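Long-range contacts in oxysterol-binding protein homolog 3 (Saccharomyces cerevisiae, PDB 4INQ), which carries lipids such as sterols between membranes in a hydrophobic pocket, a phosphoinositide-coupled transfer that helps maintain the sterol distribution of the cell: residues I69-L74 against R117-P122; L123-F128 against I140-S145; G136-S141 against S380-R385; K175-N180 against T203-L208. One frame throughout, in Å; residues are numbered along the deposited sequence.

Contact 1 of 4, residues I69-L74 against R117-P122; sequences ISILQL and RKPFNP. With PIF ((2R)-3-{[(S)-hydroxy{[(1R,2R,3R,4R,5S,6R)-2,3,5,6-tetrahydroxy-4-(phosphonooxy)cyclohexyl]oxy}phosphoryl]oxy}propane-1,2-diyl dioctanoate), chain B.
I71 lies across P119 at about a right angle, its CG1 3.9 Å from P119 CB. The same side chain runs beside N121, pointing the same way, and its CB rests 3.7 Å from P122 CD. With CG1 beside its own backbone N (chi1 -70°), I71 can fit between the two prolines. L72 meets the ring of P122 through its CG, while L74 brings CD2 to within 3.7 Å of P119 CG; the same methyl also touches C15 of the lipid's acyl chain. Backbone bonds fix the pairing: F120 N donates to I69 O (2.7 Å), and I71 N gives a weak bond to F120 O, making S70 and F120 a parallel bridge. S70 then starts helix 71-76 with a capping box, its N held by Q73 OE1 on a lone pair in the amide plane and its OG weakly accepting from Q73 N; that hydroxyl also bonds to S321. K118 NZ reaches the lipid phosphate oxygen O12 at 2.6 Å and also bonds P119 O, and N121 ND2 adds a weak bond to O13. H146, R350, E346 and S58 also hydrogen-bond the lipid, in the phosphatidylinositol 4-phosphate site of the OSBP-related domain.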
# COMPACT_ATOMS: atom_id res chain seq x y z
N ILE A 69 3.07 11.33 0.30
CA ILE A 69 3.14 10.21 -0.65
C ILE A 69 1.73 9.96 -1.20
O ILE A 69 0.74 10.33 -0.56
CB ILE A 69 3.63 8.86 -0.04
CG1 ILE A 69 2.59 8.32 0.95
CG2 ILE A 69 4.99 9.03 0.62
CD1 ILE A 69 2.81 6.83 1.32
N SER A 70 1.64 9.35 -2.37
CA SER A 70 0.34 9.05 -2.97
C SER A 70 -0.14 7.69 -2.50
O SER A 70 0.61 6.96 -1.83
CB SER A 70 0.45 9.03 -4.50
OG SER A 70 1.07 7.83 -4.95
N ILE A 71 -1.37 7.33 -2.84
CA ILE A 71 -1.93 6.03 -2.46
C ILE A 71 -1.17 4.90 -3.14
O ILE A 71 -1.02 3.82 -2.58
CB ILE A 71 -3.42 5.91 -2.87
CG1 ILE A 71 -4.28 6.84 -2.01
CG2 ILE A 71 -3.90 4.48 -2.71
CD1 ILE A 71 -5.70 6.96 -2.51
N LEU A 72 -0.70 5.15 -4.36
CA LEU A 72 0.06 4.15 -5.10
C LEU A 72 1.30 3.75 -4.30
O LEU A 72 1.67 2.58 -4.25
CB LEU A 72 0.49 4.71 -6.46
CG LEU A 72 -0.64 4.88 -7.47
CD1 LEU A 72 -0.14 5.70 -8.65
CD2 LEU A 72 -1.15 3.50 -7.94
N GLN A 73 1.92 4.75 -3.68
CA GLN A 73 3.12 4.56 -2.87
C GLN A 73 2.79 3.86 -1.54
O GLN A 73 3.56 3.02 -1.06
CB GLN A 73 3.80 5.92 -2.63
CG GLN A 73 4.43 6.51 -3.89
CD GLN A 73 4.93 7.94 -3.71
OE1 GLN A 73 4.15 8.86 -3.43
NE2 GLN A 73 6.23 8.15 -3.88
N LEU A 74 1.66 4.22 -0.95
CA LEU A 74 1.23 3.60 0.30
C LEU A 74 1.03 2.09 0.10
O LEU A 74 1.56 1.27 0.86
CB LEU A 74 -0.09 4.21 0.76
CG LEU A 74 -0.78 3.40 1.86
CD1 LEU A 74 -0.15 3.70 3.21
CD2 LEU A 74 -2.27 3.73 1.89
N ARG A 117 -3.10 11.18 9.06
CA ARG A 117 -3.17 11.75 7.73
C ARG A 117 -3.30 10.66 6.66
O ARG A 117 -3.08 9.48 6.92
CB ARG A 117 -1.92 12.60 7.47
CG ARG A 117 -1.71 13.76 8.46
CD ARG A 117 -0.46 14.53 8.07
NE ARG A 117 -0.16 15.72 8.86
CZ ARG A 117 0.40 15.72 10.07
NH1 ARG A 117 0.74 14.59 10.67
NH2 ARG A 117 0.66 16.88 10.67
N LYS A 118 -3.66 11.08 5.44
CA LYS A 118 -3.83 10.13 4.35
C LYS A 118 -2.92 10.45 3.16
O LYS A 118 -2.38 11.55 3.06
CB LYS A 118 -5.28 10.14 3.87
CG LYS A 118 -5.65 11.40 3.11
CD LYS A 118 -7.09 11.36 2.64
CE LYS A 118 -7.38 12.50 1.68
NZ LYS A 118 -6.53 12.37 0.46
N PRO A 119 -2.73 9.48 2.25
CA PRO A 119 -1.87 9.72 1.09
C PRO A 119 -2.57 10.66 0.12
O PRO A 119 -3.78 10.88 0.24
CB PRO A 119 -1.71 8.33 0.47
CG PRO A 119 -2.08 7.39 1.58
CD PRO A 119 -3.20 8.09 2.26
N PHE A 120 -1.83 11.24 -0.82
CA PHE A 120 -2.46 12.09 -1.81
C PHE A 120 -3.23 11.14 -2.72
O PHE A 120 -2.83 9.99 -2.91
CB PHE A 120 -1.44 12.84 -2.66
CG PHE A 120 -0.86 14.06 -2.01
CD1 PHE A 120 -0.03 13.95 -0.90
CD2 PHE A 120 -1.12 15.32 -2.52
CE1 PHE A 120 0.53 15.08 -0.30
CE2 PHE A 120 -0.57 16.46 -1.93
CZ PHE A 120 0.26 16.34 -0.82
N ASN A 121 -4.35 11.61 -3.25
CA ASN A 121 -5.12 10.78 -4.16
C ASN A 121 -4.43 10.90 -5.51
O ASN A 121 -4.19 12.01 -5.98
CB ASN A 121 -6.56 11.30 -4.26
CG ASN A 121 -7.59 10.22 -3.93
OD1 ASN A 121 -7.62 9.16 -4.57
ND2 ASN A 121 -8.43 10.49 -2.94
N PRO A 122 -4.06 9.77 -6.12
CA PRO A 122 -3.39 9.81 -7.42
C PRO A 122 -4.35 10.26 -8.51
O PRO A 122 -5.56 10.06 -8.39
CB PRO A 122 -2.96 8.36 -7.64
CG PRO A 122 -2.81 7.83 -6.25
CD PRO A 122 -4.01 8.41 -5.55
C1 PIF B . -9.65 14.59 -4.47
O1 PIF B . -8.99 13.90 -3.41
P1 PIF B . -9.16 14.22 -1.83
C2 PIF B . -11.21 14.46 -4.35
O2 PIF B . -11.57 13.06 -4.42
C3 PIF B . -11.87 15.24 -5.54
O3 PIF B . -13.30 15.15 -5.47
C4 PIF B . -11.38 14.70 -6.90
O4 PIF B . -11.94 15.45 -7.97
P4 PIF B . -13.33 15.15 -8.71
C5 PIF B . -9.85 14.79 -6.99
O5 PIF B . -9.43 14.28 -8.25
C6 PIF B . -9.18 14.02 -5.84
O6 PIF B . -7.77 14.13 -5.99
C7 PIF B . -11.05 12.88 -0.35
C8 PIF B . -11.39 11.41 0.08
C9 PIF B . -10.17 10.60 0.55
C10 PIF B . -9.71 8.26 0.57
C11 PIF B . -8.80 7.67 1.67
O11 PIF B . -9.76 15.53 -1.52
C12 PIF B . -7.88 6.56 1.13
O12 PIF B . -7.68 14.07 -1.21
C13 PIF B . -7.08 5.90 2.25
O13 PIF B . -9.89 12.91 -1.19
C14 PIF B . -6.30 4.68 1.74
O14 PIF B . -12.47 11.50 1.10
C15 PIF B . -5.91 3.73 2.88
O15 PIF B . -10.60 9.27 0.91
C16 PIF B . -5.87 2.26 2.44
O16 PIF B . -9.65 7.83 -0.59
C17 PIF B . -6.73 1.36 3.36
O17 PIF B . -13.87 9.88 0.31
C18 PIF B . -13.43 10.51 1.27
C19 PIF B . -13.97 10.18 2.66
C20 PIF B . -13.24 8.98 3.25
C21 PIF B . -12.44 9.37 4.51
C22 PIF B . -11.53 8.38 4.91
C23 PIF B . -10.19 8.62 5.26
C24 PIF B . -9.24 7.64 5.61
C25 PIF B . -8.07 8.25 6.06
O41 PIF B . -13.10 15.33 -10.28
O42 PIF B . -14.38 16.05 -8.16
O43 PIF B . -13.66 13.56 -8.51

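Contact 2 of 4, residues L123-F128 against I140-S145; sequences LLAETF and ISEKVS
A125 N donates to K143 O at 3.0 Å, ahead of the paired residues of the hairpin, and K143 N donates to E126 O. T127 and E142 are the first pair, non-hydrogen-bonded. F128 and S141 follow as a hydrogen-bonded antiparallel pair: F128 N donates to S141 O, and the return bond from S141 N is weak. F128 O is gripped a second time by S141 OG, at 2.8 Å and on a lone pair; the chi1 of 66°, which sets the hydroxyl between backbone N and carbonyl carbon, brings it there.

Van der Waals contacts are fewer. T127 CG2 lies alongside E142 CB at 3.8 Å, both side chains pointing the same way. Carbons of L124 and K143 rest on carbonyl oxygens: L124 CD1 touches K143 O, and the extended K143 chain runs past the type II turn L123-E126, its CD 3.3 Å from L123 O, before NZ bonds to P122 O.

E126 secures the turn with its charge: OE2 accepts from L123 N and forms a salt bridge with R324, and OE1 bonds the hydroxyl of S321. A water links A125 O of the turn (2.8 Å) to E142 OE2 (2.6 Å), donating to both, while the E142 carboxylate also takes the backbone N of K362 and Y363. With this many partners around them, both buried carboxylates are probably stabilised in the ionised form, and the start of the hairpin is held by polar bonds more than by apolar packing.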
# COMPACT_ATOMS: atom_id res chain seq x y z
N LEU A 123 -3.80 10.87 -9.56
CA LEU A 123 -4.61 11.30 -10.68
C LEU A 123 -4.80 10.09 -11.57
O LEU A 123 -4.06 9.11 -11.47
CB LEU A 123 -3.88 12.39 -11.46
CG LEU A 123 -3.47 13.61 -10.66
CD1 LEU A 123 -2.86 14.64 -11.59
CD2 LEU A 123 -4.70 14.19 -9.92
N LEU A 124 -5.80 10.13 -12.45
CA LEU A 124 -6.02 9.01 -13.35
C LEU A 124 -4.80 8.88 -14.25
O LEU A 124 -4.34 9.87 -14.82
CB LEU A 124 -7.26 9.26 -14.20
CG LEU A 124 -7.59 8.15 -15.19
CD1 LEU A 124 -7.73 6.82 -14.45
CD2 LEU A 124 -8.87 8.50 -15.92
N ALA A 125 -4.27 7.67 -14.38
CA ALA A 125 -3.10 7.40 -15.21
C ALA A 125 -1.79 7.79 -14.53
O ALA A 125 -0.72 7.73 -15.14
CB ALA A 125 -3.23 8.09 -16.56
N GLU A 126 -1.86 8.20 -13.27
CA GLU A 126 -0.65 8.52 -12.53
C GLU A 126 -0.01 7.15 -12.26
O GLU A 126 -0.73 6.16 -12.12
CB GLU A 126 -0.98 9.20 -11.20
CG GLU A 126 0.23 9.43 -10.31
CD GLU A 126 -0.10 10.24 -9.06
OE1 GLU A 126 0.52 10.01 -8.00
OE2 GLU A 126 -0.98 11.13 -9.15
N THR A 127 1.32 7.10 -12.19
CA THR A 127 2.01 5.84 -11.97
C THR A 127 3.04 5.92 -10.85
O THR A 127 3.36 7.01 -10.35
CB THR A 127 2.75 5.37 -13.25
OG1 THR A 127 3.71 6.36 -13.63
CG2 THR A 127 1.78 5.15 -14.39
N PHE A 128 3.54 4.76 -10.45
CA PHE A 128 4.58 4.66 -9.44
C PHE A 128 5.34 3.36 -9.63
O PHE A 128 4.76 2.27 -9.55
CB PHE A 128 4.02 4.69 -8.02
CG PHE A 128 5.09 4.60 -6.95
CD1 PHE A 128 6.05 5.61 -6.84
CD2 PHE A 128 5.16 3.51 -6.10
CE1 PHE A 128 7.08 5.52 -5.89
CE2 PHE A 128 6.18 3.40 -5.14
CZ PHE A 128 7.14 4.42 -5.04
N ILE A 140 5.56 -1.94 -10.52
CA ILE A 140 5.01 -0.91 -11.38
C ILE A 140 3.55 -0.80 -10.96
O ILE A 140 2.90 -1.82 -10.69
CB ILE A 140 5.13 -1.31 -12.88
CG1 ILE A 140 4.88 -0.09 -13.77
CG2 ILE A 140 4.14 -2.42 -13.21
CD1 ILE A 140 3.50 0.50 -13.71
N SER A 141 3.03 0.42 -10.86
CA SER A 141 1.65 0.61 -10.46
C SER A 141 1.04 1.79 -11.22
O SER A 141 1.76 2.68 -11.67
CB SER A 141 1.56 0.84 -8.95
OG SER A 141 2.17 2.06 -8.57
N GLU A 142 -0.28 1.79 -11.35
CA GLU A 142 -0.96 2.85 -12.09
C GLU A 142 -2.42 2.97 -11.67
O GLU A 142 -3.05 1.96 -11.34
CB GLU A 142 -0.86 2.55 -13.60
CG GLU A 142 -1.65 3.48 -14.54
CD GLU A 142 -1.33 3.23 -16.03
OE1 GLU A 142 -1.14 2.06 -16.42
OE2 GLU A 142 -1.30 4.21 -16.81
N LYS A 143 -2.94 4.19 -11.65
CA LYS A 143 -4.35 4.39 -11.32
C LYS A 143 -5.11 4.11 -12.62
O LYS A 143 -5.02 4.87 -13.58
CB LYS A 143 -4.62 5.83 -10.86
CG LYS A 143 -6.07 6.05 -10.44
CD LYS A 143 -6.29 7.39 -9.76
CE LYS A 143 -7.70 7.47 -9.17
NZ LYS A 143 -8.02 8.81 -8.60
N VAL A 144 -5.85 3.01 -12.65
CA VAL A 144 -6.58 2.63 -13.85
C VAL A 144 -8.02 3.12 -13.90
O VAL A 144 -8.71 2.94 -14.90
CB VAL A 144 -6.54 1.09 -14.04
CG1 VAL A 144 -5.10 0.65 -14.29
CG2 VAL A 144 -7.09 0.39 -12.81
N SER A 145 -8.47 3.75 -12.83
CA SER A 145 -9.82 4.28 -12.79
C SER A 145 -9.92 5.35 -11.71
O SER A 145 -9.28 5.25 -10.67
CB SER A 145 -10.84 3.17 -12.52
OG SER A 145 -12.12 3.72 -12.30
O HOH W 1 0.13 6.32 -17.40

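Contact 3 of 4, residues G136-S141 against S380-R385; sequences GFRLIS and SYWERR
Strand 137-141 and helix 381-385 cross at 104°, their axes 10.8 Å apart at the closest, and the nearest CA atoms are those of I140 and Y381 at 7.6 Å. Side chains fill the gap. R138 extends over W382 with its guanidinium flat on the indole, the planes 9° apart and CZ 3.6 Å from the centroid of the five-membered ring. This is a cation-pi stack, and the aliphatic part joins in: R138 CD sits 3.8 Å above the centroid of the six-membered ring as a CH-pi contact. A salt bridge from R138 NH2 to E156 on the next strand helps fix the group. The helix thus lies against the antiparallel strands of the OSBP-related domain at strand 137-145, away from the lipid headgroup site. Against the opposite face of the indole the Y381 ring sets its edge, CD2 over the centre. At the indole edge, CZ2 comes 3.5 Å from L139 O. I140 sends CG1 over a face of Y381, 3.3 Å from Y381 CG; with CG1 anti to the backbone N (chi1 -165°), that methylene meets the ring. The hydroxyl of Y381 bonds to E129.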
# COMPACT_ATOMS: atom_id res chain seq x y z
N GLY A 136 15.86 -7.62 -4.57
CA GLY A 136 15.65 -8.33 -5.82
C GLY A 136 14.30 -8.20 -6.51
O GLY A 136 13.91 -9.08 -7.29
N PHE A 137 13.56 -7.12 -6.26
CA PHE A 137 12.27 -6.97 -6.91
C PHE A 137 12.03 -5.60 -7.51
O PHE A 137 12.74 -4.64 -7.21
CB PHE A 137 11.14 -7.35 -5.94
CG PHE A 137 10.73 -6.26 -4.98
CD1 PHE A 137 9.92 -5.20 -5.40
CD2 PHE A 137 11.13 -6.30 -3.64
CE1 PHE A 137 9.50 -4.20 -4.50
CE2 PHE A 137 10.72 -5.31 -2.74
CZ PHE A 137 9.91 -4.26 -3.17
N ARG A 138 11.04 -5.52 -8.38
CA ARG A 138 10.66 -4.29 -9.05
C ARG A 138 9.14 -4.28 -9.12
O ARG A 138 8.51 -5.32 -9.32
CB ARG A 138 11.24 -4.22 -10.46
CG ARG A 138 10.59 -5.17 -11.44
CD ARG A 138 11.29 -5.10 -12.77
NE ARG A 138 10.62 -5.88 -13.80
CZ ARG A 138 11.08 -6.00 -15.05
NH1 ARG A 138 12.20 -5.39 -15.40
NH2 ARG A 138 10.41 -6.73 -15.94
N LEU A 139 8.56 -3.10 -8.96
CA LEU A 139 7.12 -2.96 -8.98
C LEU A 139 6.71 -1.79 -9.86
O LEU A 139 7.42 -0.79 -9.95
CB LEU A 139 6.63 -2.74 -7.54
CG LEU A 139 5.22 -2.25 -7.20
CD1 LEU A 139 5.07 -2.29 -5.69
CD2 LEU A 139 5.00 -0.84 -7.71
N ILE A 140 5.56 -1.94 -10.52
CA ILE A 140 5.01 -0.91 -11.38
C ILE A 140 3.55 -0.80 -10.96
O ILE A 140 2.90 -1.82 -10.69
CB ILE A 140 5.13 -1.31 -12.88
CG1 ILE A 140 4.88 -0.09 -13.77
CG2 ILE A 140 4.14 -2.42 -13.21
CD1 ILE A 140 3.50 0.50 -13.71
N SER A 141 3.03 0.42 -10.86
CA SER A 141 1.65 0.61 -10.46
C SER A 141 1.04 1.79 -11.22
O SER A 141 1.76 2.68 -11.67
CB SER A 141 1.56 0.84 -8.95
OG SER A 141 2.17 2.06 -8.57
N SER A 380 5.25 -2.48 -23.12
CA SER A 380 5.01 -2.68 -21.70
C SER A 380 5.84 -1.65 -20.94
O SER A 380 6.76 -1.04 -21.50
CB SER A 380 5.43 -4.09 -21.29
OG SER A 380 6.83 -4.24 -21.41
N TYR A 381 5.55 -1.46 -19.66
CA TYR A 381 6.29 -0.47 -18.88
C TYR A 381 7.80 -0.67 -18.91
O TYR A 381 8.56 0.21 -19.34
CB TYR A 381 5.83 -0.48 -17.43
CG TYR A 381 6.44 0.64 -16.63
CD1 TYR A 381 5.94 1.94 -16.73
CD2 TYR A 381 7.55 0.42 -15.82
CE1 TYR A 381 6.53 2.99 -16.04
CE2 TYR A 381 8.15 1.46 -15.12
CZ TYR A 381 7.63 2.75 -15.24
OH TYR A 381 8.21 3.79 -14.56
N TRP A 382 8.25 -1.82 -18.42
CA TRP A 382 9.67 -2.12 -18.34
C TRP A 382 10.41 -2.09 -19.67
O TRP A 382 11.60 -1.75 -19.71
CB TRP A 382 9.85 -3.46 -17.62
CG TRP A 382 9.21 -3.42 -16.26
CD1 TRP A 382 8.12 -4.13 -15.85
CD2 TRP A 382 9.57 -2.57 -15.16
NE1 TRP A 382 7.77 -3.77 -14.57
CE2 TRP A 382 8.64 -2.82 -14.12
CE3 TRP A 382 10.58 -1.62 -14.96
CZ2 TRP A 382 8.70 -2.15 -12.89
CZ3 TRP A 382 10.63 -0.95 -13.73
CH2 TRP A 382 9.70 -1.22 -12.72
N GLU A 383 9.73 -2.43 -20.75
CA GLU A 383 10.36 -2.40 -22.07
C GLU A 383 10.57 -0.94 -22.49
O GLU A 383 11.64 -0.57 -22.95
CB GLU A 383 9.49 -3.11 -23.10
CG GLU A 383 9.37 -4.63 -22.91
CD GLU A 383 10.72 -5.33 -22.87
OE1 GLU A 383 11.57 -5.06 -23.75
OE2 GLU A 383 10.93 -6.15 -21.95
N ARG A 384 9.53 -0.13 -22.33
CA ARG A 384 9.60 1.29 -22.68
C ARG A 384 10.73 1.94 -21.88
O ARG A 384 11.51 2.74 -22.41
CB ARG A 384 8.29 2.00 -22.33
CG ARG A 384 7.10 1.72 -23.24
CD ARG A 384 5.81 2.00 -22.48
NE ARG A 384 4.60 2.07 -23.31
CZ ARG A 384 4.26 3.10 -24.07
NH1 ARG A 384 3.13 3.06 -24.76
NH2 ARG A 384 5.03 4.18 -24.14
N ARG A 385 10.82 1.58 -20.60
CA ARG A 385 11.82 2.14 -19.69
C ARG A 385 13.27 2.01 -20.19
O ARG A 385 14.05 2.97 -20.12
CB ARG A 385 11.68 1.48 -18.31
CG ARG A 385 12.35 2.23 -17.17
CD ARG A 385 11.96 1.60 -15.83
NE ARG A 385 12.37 2.38 -14.66
CZ ARG A 385 13.63 2.54 -14.27
NH1 ARG A 385 14.62 1.99 -14.95
NH2 ARG A 385 13.90 3.24 -13.17

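Contact 4 of 4, residues K175-N180 against T203-L208; sequences KSIELN and TILKNL
This is an antiparallel strand pairing among the antiparallel strands of the OSBP-related domain, joining the start of strand 177-189 to the short strand 203-206, partly buried and close to the lipid. L179 and T203 exchange two backbone bonds, L179 N to T203 O at 2.9 Å and T203 N to L179 O at 3.0 Å. I177 and L205 repeat the pattern less evenly: L205 N donates to I177 O at 3.1 Å, whereas the return bond from I177 N to L205 O is weak. Between them, E178 and I204 make a non-hydrogen-bonded pair, where I204 CD1 lies 3.7 Å from E178 CA. At the end of the ladder S176 CB leans on I204 CG2, and its hydroxyl turns back to K175 O. L208, past the strand, crosses I177 at about a right angle with CD1 3.6 Å from I177 CG1, and L44 of helix 44-50 packs against both. T203 sets OG1 between its backbone N and carbonyl carbon (chi1 47°), which brings the oxygen close against L179 CB. L179, within about 4 Å of the bound lipid, probably helps line the pocket, the lipid tunnel within the beta-barrel fold of this family.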
# COMPACT_ATOMS: atom_id res chain seq x y z
N LYS A 175 -18.89 5.78 15.08
CA LYS A 175 -17.89 6.26 16.03
C LYS A 175 -16.50 5.84 15.56
O LYS A 175 -15.51 6.05 16.25
CB LYS A 175 -18.18 5.70 17.42
CG LYS A 175 -17.53 6.52 18.53
CD LYS A 175 -17.95 6.07 19.92
CE LYS A 175 -17.39 7.00 20.98
NZ LYS A 175 -15.91 7.15 20.89
N SER A 176 -16.44 5.25 14.37
CA SER A 176 -15.18 4.80 13.79
C SER A 176 -15.34 4.60 12.29
O SER A 176 -16.45 4.66 11.77
CB SER A 176 -14.75 3.50 14.46
OG SER A 176 -14.48 3.73 15.83
N ILE A 177 -14.23 4.35 11.60
CA ILE A 177 -14.26 4.15 10.15
C ILE A 177 -13.72 2.80 9.70
O ILE A 177 -12.61 2.40 10.07
CB ILE A 177 -13.45 5.25 9.43
CG1 ILE A 177 -14.00 6.62 9.80
CG2 ILE A 177 -13.53 5.04 7.92
CD1 ILE A 177 -13.40 7.75 9.01
N GLU A 178 -14.50 2.10 8.89
CA GLU A 178 -14.09 0.80 8.38
C GLU A 178 -13.21 0.99 7.15
O GLU A 178 -13.65 1.56 6.15
CB GLU A 178 -15.31 -0.05 8.02
CG GLU A 178 -14.95 -1.47 7.55
CD GLU A 178 -16.16 -2.32 7.18
OE1 GLU A 178 -15.98 -3.54 6.96
OE2 GLU A 178 -17.27 -1.76 7.09
N LEU A 179 -11.97 0.53 7.23
CA LEU A 179 -11.04 0.65 6.11
C LEU A 179 -10.82 -0.71 5.47
O LEU A 179 -10.41 -1.67 6.14
CB LEU A 179 -9.70 1.21 6.58
CG LEU A 179 -9.73 2.60 7.19
CD1 LEU A 179 -8.38 2.93 7.77
CD2 LEU A 179 -10.12 3.61 6.13
N ASN A 180 -11.10 -0.80 4.18
CA ASN A 180 -10.92 -2.05 3.47
C ASN A 180 -10.33 -1.83 2.11
O ASN A 180 -10.73 -0.92 1.39
CB ASN A 180 -12.25 -2.78 3.27
CG ASN A 180 -12.83 -3.29 4.56
OD1 ASN A 180 -13.47 -2.55 5.30
ND2 ASN A 180 -12.61 -4.57 4.85
N THR A 203 -9.36 -2.83 8.72
CA THR A 203 -8.75 -2.09 9.82
C THR A 203 -9.78 -1.08 10.27
O THR A 203 -10.61 -0.65 9.47
CB THR A 203 -7.46 -1.34 9.39
OG1 THR A 203 -7.71 -0.62 8.17
CG2 THR A 203 -6.32 -2.32 9.18
N ILE A 204 -9.75 -0.72 11.54
CA ILE A 204 -10.69 0.25 12.07
C ILE A 204 -9.97 1.43 12.67
O ILE A 204 -9.07 1.27 13.50
CB ILE A 204 -11.59 -0.39 13.16
CG1 ILE A 204 -12.37 -1.56 12.57
CG2 ILE A 204 -12.54 0.66 13.75
CD1 ILE A 204 -13.20 -1.17 11.37
N LEU A 205 -10.36 2.62 12.23
CA LEU A 205 -9.77 3.85 12.73
C LEU A 205 -10.62 4.30 13.90
O LEU A 205 -11.70 4.86 13.72
CB LEU A 205 -9.77 4.91 11.62
CG LEU A 205 -9.40 6.36 11.96
CD1 LEU A 205 -8.10 6.42 12.73
CD2 LEU A 205 -9.29 7.16 10.67
N LYS A 206 -10.13 4.02 15.11
CA LYS A 206 -10.85 4.36 16.33
C LYS A 206 -10.49 5.71 16.92
O LYS A 206 -9.59 6.40 16.44
CB LYS A 206 -10.61 3.29 17.40
CG LYS A 206 -11.38 1.99 17.18
CD LYS A 206 -11.15 1.05 18.35
CE LYS A 206 -11.97 -0.21 18.22
NZ LYS A 206 -11.72 -1.13 19.37
N ASN A 207 -11.21 6.08 17.97
CA ASN A 207 -11.01 7.34 18.66
C ASN A 207 -11.23 8.55 17.78
O ASN A 207 -10.48 9.52 17.84
CB ASN A 207 -9.61 7.39 19.28
CG ASN A 207 -9.48 6.50 20.50
OD1 ASN A 207 -8.41 6.39 21.09
ND2 ASN A 207 -10.58 5.87 20.89
N LEU A 208 -12.26 8.50 16.94
CA LEU A 208 -12.57 9.63 16.07
C LEU A 208 -13.08 10.74 16.96
O LEU A 208 -12.73 11.91 16.79
CB LEU A 208 -13.66 9.25 15.05
CG LEU A 208 -13.29 8.34 13.88
CD1 LEU A 208 -14.54 8.01 13.08
CD2 LEU A 208 -12.27 9.04 13.00

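Contacts 1, 2 and 3 form a connected series, while contact 4 stands apart. Contact 1 closes at P122 and contact 2 opens at the next residue; their centres are 11 Å apart, and Q73 packs on F128. Contacts 2 and 3 share I140 and S141 on strand 137-145, so one strand pairs with 127-132 and also meets helix 381-386 from near the end of the chain. Contact 4 falls between the two segments of contact 3 in sequence, about 34 Å away between centres and across the middle of the molecule. Contacts 1 and 4, about 8 Å apart between nearest atoms, both approach the bound lipid, whereas contact 3 packs helix 381-386 against the strands, away from the lipid site.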